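Spermidine/putrescine ABC transporter, periplasmic binding protein (Treponema pallidum, PDB 2V84) probably binds polyamines such as spermidine and putrescine in the periplasm as the receptor component of an ABC uptake system. Local coordinates at residues A[145-150]-A[248-253]. Numbering follows the deposited sequence.
Sequences ARTWSI and PQDVAS
The indole N-H of Trp-148 and the carbonyl of Pro-248 share one hydroxyl: NE1 donates a hydrogen bond to Ser-253 OG at 3.2 Å, and the hydroxyl in turn donates to Pro-248 O, with OG 2.8 Å from the carbonyl oxygen. The first bond is fairly straight, 159° at the hydrogen, and lies 11° out of the ring plane; in the second, the hydroxyl is tilted from the carbonyl plane. While Ser-253 meets the rim of the indole, Pro-248 covers one face. Its CG sits 3.5 Å from the centroid of the five-membered ring, a CH-pi contact, and CD reaches on over CZ2. Val-251 joins Ser-253 at the edge, its CG2 3.7 Å from Trp-148 CD1. With CG2 placed between the backbone N and the carbonyl carbon, this methyl lies in the indole plane.

The fold is that of a two-lobed periplasmic solute-binding protein, and here the loop following strand 125-137 packs against the connection from strand 243-246 to strand 254-260. Ile-134 of strand 125-137 touches both Trp-148 and Pro-248, His-225 meets the indole edge-to-face, and helix 166-176 adds Ala-172. Trp-148 lies about 6 Å, side chain to side chain, from Glu-168, a residue predicted to bind spermidine.

Nearer the surface the backbones meet through water. One water donates to Arg-146 O and accepts from Gln-249 N, at 2.8 Å each. Another accepts from Trp-148 N at 3.2 Å and donates to Asp-250 OD1, whose carboxylate also rests against Thr-147 CG2. The guanidinium of Arg-146 is engaged elsewhere, its NE forming a salt bridge with Asp-244 OD2 on strand 243-246.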
ATOM      1  N   ALA A 145     -22.596   6.410  -7.265  1.00 25.17           N
ATOM      2  CA  ALA A 145     -21.753   5.919  -8.345  1.00 25.41           C
ATOM      3  C   ALA A 145     -20.449   5.489  -7.706  1.00 25.00           C
ATOM      4  O   ALA A 145     -20.026   6.070  -6.698  1.00 25.11           O
ATOM      5  CB  ALA A 145     -21.506   7.015  -9.413  1.00 24.95           C
ATOM      6  N   ARG A 146     -19.809   4.475  -8.289  1.00 25.54           N
ATOM      7  CA  ARG A 146     -18.602   3.878  -7.717  1.00 27.15           C
ATOM      8  C   ARG A 146     -17.359   4.590  -8.253  1.00 27.48           C
ATOM      9  O   ARG A 146     -16.584   4.044  -9.053  1.00 29.57           O
ATOM     10  CB  ARG A 146     -18.561   2.378  -8.031  1.00 27.69           C
ATOM     11  CG  ARG A 146     -19.622   1.565  -7.315  1.00 28.06           C
ATOM     12  CD  ARG A 146     -19.269   0.054  -7.357  1.00 30.73           C
ATOM     13  NE  ARG A 146     -20.219  -0.770  -6.605  1.00 34.45           N
ATOM     14  CZ  ARG A 146     -21.392  -1.219  -7.068  1.00 37.51           C
ATOM     15  NH1 ARG A 146     -21.804  -0.932  -8.302  1.00 39.07           N
ATOM     16  NH2 ARG A 146     -22.180  -1.960  -6.290  1.00 36.77           N
ATOM     17  N   THR A 147     -17.203   5.845  -7.844  1.00 27.56           N
ATOM     18  CA  THR A 147     -16.222   6.760  -8.426  1.00 26.33           C
ATOM     19  C   THR A 147     -15.698   7.682  -7.320  1.00 25.64           C
ATOM     20  O   THR A 147     -16.347   7.854  -6.291  1.00 25.28           O
ATOM     21  CB  THR A 147     -16.828   7.657  -9.571  1.00 26.68           C
ATOM     22  OG1 THR A 147     -17.800   8.559  -9.012  1.00 27.60           O
ATOM     23  CG2 THR A 147     -17.518   6.827 -10.649  1.00 25.20           C
ATOM     24  N   TRP A 148     -14.552   8.307  -7.570  1.00 24.50           N
ATOM     25  CA  TRP A 148     -13.980   9.280  -6.618  1.00 25.00           C
ATOM     26  C   TRP A 148     -14.874  10.497  -6.396  1.00 23.92           C
ATOM     27  O   TRP A 148     -14.746  11.188  -5.393  1.00 24.54           O
ATOM     28  CB  TRP A 148     -12.595   9.753  -7.099  1.00 24.80           C
ATOM     29  CG  TRP A 148     -11.597   8.617  -7.120  1.00 26.27           C
ATOM     30  CD1 TRP A 148     -11.130   7.967  -8.218  1.00 26.83           C
ATOM     31  CD2 TRP A 148     -10.996   7.968  -5.982  1.00 25.56           C
ATOM     32  NE1 TRP A 148     -10.279   6.951  -7.843  1.00 26.32           N
ATOM     33  CE2 TRP A 148     -10.173   6.931  -6.480  1.00 26.09           C
ATOM     34  CE3 TRP A 148     -11.070   8.168  -4.599  1.00 25.19           C
ATOM     35  CZ2 TRP A 148      -9.430   6.084  -5.639  1.00 24.72           C
ATOM     36  CZ3 TRP A 148     -10.334   7.331  -3.759  1.00 25.48           C
ATOM     37  CH2 TRP A 148      -9.509   6.307  -4.287  1.00 26.54           C
ATOM     38  N   SER A 149     -15.713  10.817  -7.378  1.00 23.33           N
ATOM     39  CA  SER A 149     -16.560  11.982  -7.265  1.00 23.59           C
ATOM     40  C   SER A 149     -17.578  11.796  -6.149  1.00 23.40           C
ATOM     41  O   SER A 149     -18.355  12.702  -5.865  1.00 24.05           O
ATOM     42  CB  SER A 149     -17.239  12.279  -8.592  1.00 23.20           C
ATOM     43  OG  SER A 149     -16.282  12.869  -9.488  1.00 26.46           O
ATOM     44  N   ILE A 150     -17.574  10.630  -5.506  1.00 23.72           N
ATOM     45  CA  ILE A 150     -18.471  10.408  -4.358  1.00 23.55           C
ATOM     46  C   ILE A 150     -18.122  11.410  -3.244  1.00 23.34           C
ATOM     47  O   ILE A 150     -18.955  11.798  -2.429  1.00 23.66           O
ATOM     48  CB  ILE A 150     -18.394   8.944  -3.837  1.00 23.19           C
ATOM     49  CG1 ILE A 150     -19.537   8.677  -2.842  1.00 26.20           C
ATOM     50  CG2 ILE A 150     -16.996   8.620  -3.237  1.00 24.69           C
ATOM     51  CD1 ILE A 150     -19.906   7.204  -2.705  1.00 28.18           C
ATOM     52  N   PRO A 248     -12.248   2.477  -7.572  1.00 31.24           N
ATOM     53  CA  PRO A 248     -12.903   3.003  -8.758  1.00 31.15           C
ATOM     54  C   PRO A 248     -12.258   2.495 -10.057  1.00 32.07           C
ATOM     55  O   PRO A 248     -11.032   2.553 -10.200  1.00 32.34           O
ATOM     56  CB  PRO A 248     -12.726   4.515  -8.598  1.00 30.61           C
ATOM     57  CG  PRO A 248     -12.732   4.693  -7.102  1.00 30.41           C
ATOM     58  CD  PRO A 248     -11.907   3.547  -6.613  1.00 30.40           C
ATOM     59  N   GLN A 249     -13.091   1.991 -10.966  1.00 32.89           N
ATOM     60  CA  GLN A 249     -12.625   1.281 -12.164  1.00 32.80           C
ATOM     61  C   GLN A 249     -12.738   2.109 -13.445  1.00 33.41           C
ATOM     62  O   GLN A 249     -12.238   1.689 -14.501  1.00 33.40           O
ATOM     63  CB  GLN A 249     -13.386  -0.046 -12.325  1.00 32.66           C
ATOM     64  CG  GLN A 249     -13.180  -1.059 -11.188  1.00 32.93           C
ATOM     65  CD  GLN A 249     -11.767  -1.631 -11.117  1.00 33.60           C
ATOM     66  OE1 GLN A 249     -11.274  -2.225 -12.071  1.00 33.97           O
ATOM     67  NE2 GLN A 249     -11.119  -1.460  -9.981  1.00 32.52           N
ATOM     68  N   ASP A 250     -13.383   3.277 -13.361  1.00 32.69           N
ATOM     69  CA  ASP A 250     -13.594   4.121 -14.545  1.00 33.14           C
ATOM     70  C   ASP A 250     -12.417   5.063 -14.829  1.00 32.44           C
ATOM     71  O   ASP A 250     -12.419   5.786 -15.822  1.00 32.80           O
ATOM     72  CB  ASP A 250     -14.937   4.875 -14.465  1.00 33.44           C
ATOM     73  CG  ASP A 250     -14.949   5.978 -13.406  1.00 35.58           C
ATOM     74  OD1 ASP A 250     -14.427   5.772 -12.277  1.00 36.37           O
ATOM     75  OD2 ASP A 250     -15.521   7.053 -13.712  1.00 36.71           O
ATOM     76  N   VAL A 251     -11.413   5.022 -13.954  1.00 31.36           N
ATOM     77  CA  VAL A 251     -10.201   5.834 -14.047  1.00 30.90           C
ATOM     78  C   VAL A 251      -8.991   4.997 -13.632  1.00 30.35           C
ATOM     79  O   VAL A 251      -9.159   3.905 -13.097  1.00 30.82           O
ATOM     80  CB  VAL A 251     -10.279   7.114 -13.147  1.00 31.23           C
ATOM     81  CG1 VAL A 251     -11.390   8.050 -13.621  1.00 31.50           C
ATOM     82  CG2 VAL A 251     -10.456   6.745 -11.695  1.00 30.37           C
ATOM     83  N   ALA A 252      -7.783   5.506 -13.873  1.00 29.64           N
ATOM     84  CA  ALA A 252      -6.560   4.806 -13.479  1.00 28.77           C
ATOM     85  C   ALA A 252      -6.184   5.160 -12.046  1.00 28.27           C
ATOM     86  O   ALA A 252      -5.252   5.907 -11.801  1.00 26.98           O
ATOM     87  CB  ALA A 252      -5.410   5.125 -14.450  1.00 29.39           C
ATOM     88  N   SER A 253      -6.948   4.628 -11.096  1.00 28.32           N
ATOM     89  CA  SER A 253      -6.748   4.910  -9.673  1.00 28.26           C
ATOM     90  C   SER A 253      -5.354   4.506  -9.203  1.00 28.35           C
ATOM     91  O   SER A 253      -4.797   3.532  -9.704  1.00 28.80           O
ATOM     92  CB  SER A 253      -7.776   4.157  -8.838  1.00 27.44           C
ATOM     93  OG  SER A 253      -9.079   4.416  -9.306  1.00 27.28           O
TER
HETATM   94  O   HOH W   1     -15.814   1.621 -10.266  1.00 34.22           O
HETATM   95  O   HOH W   2     -13.579   7.846 -10.635  1.00 35.20           O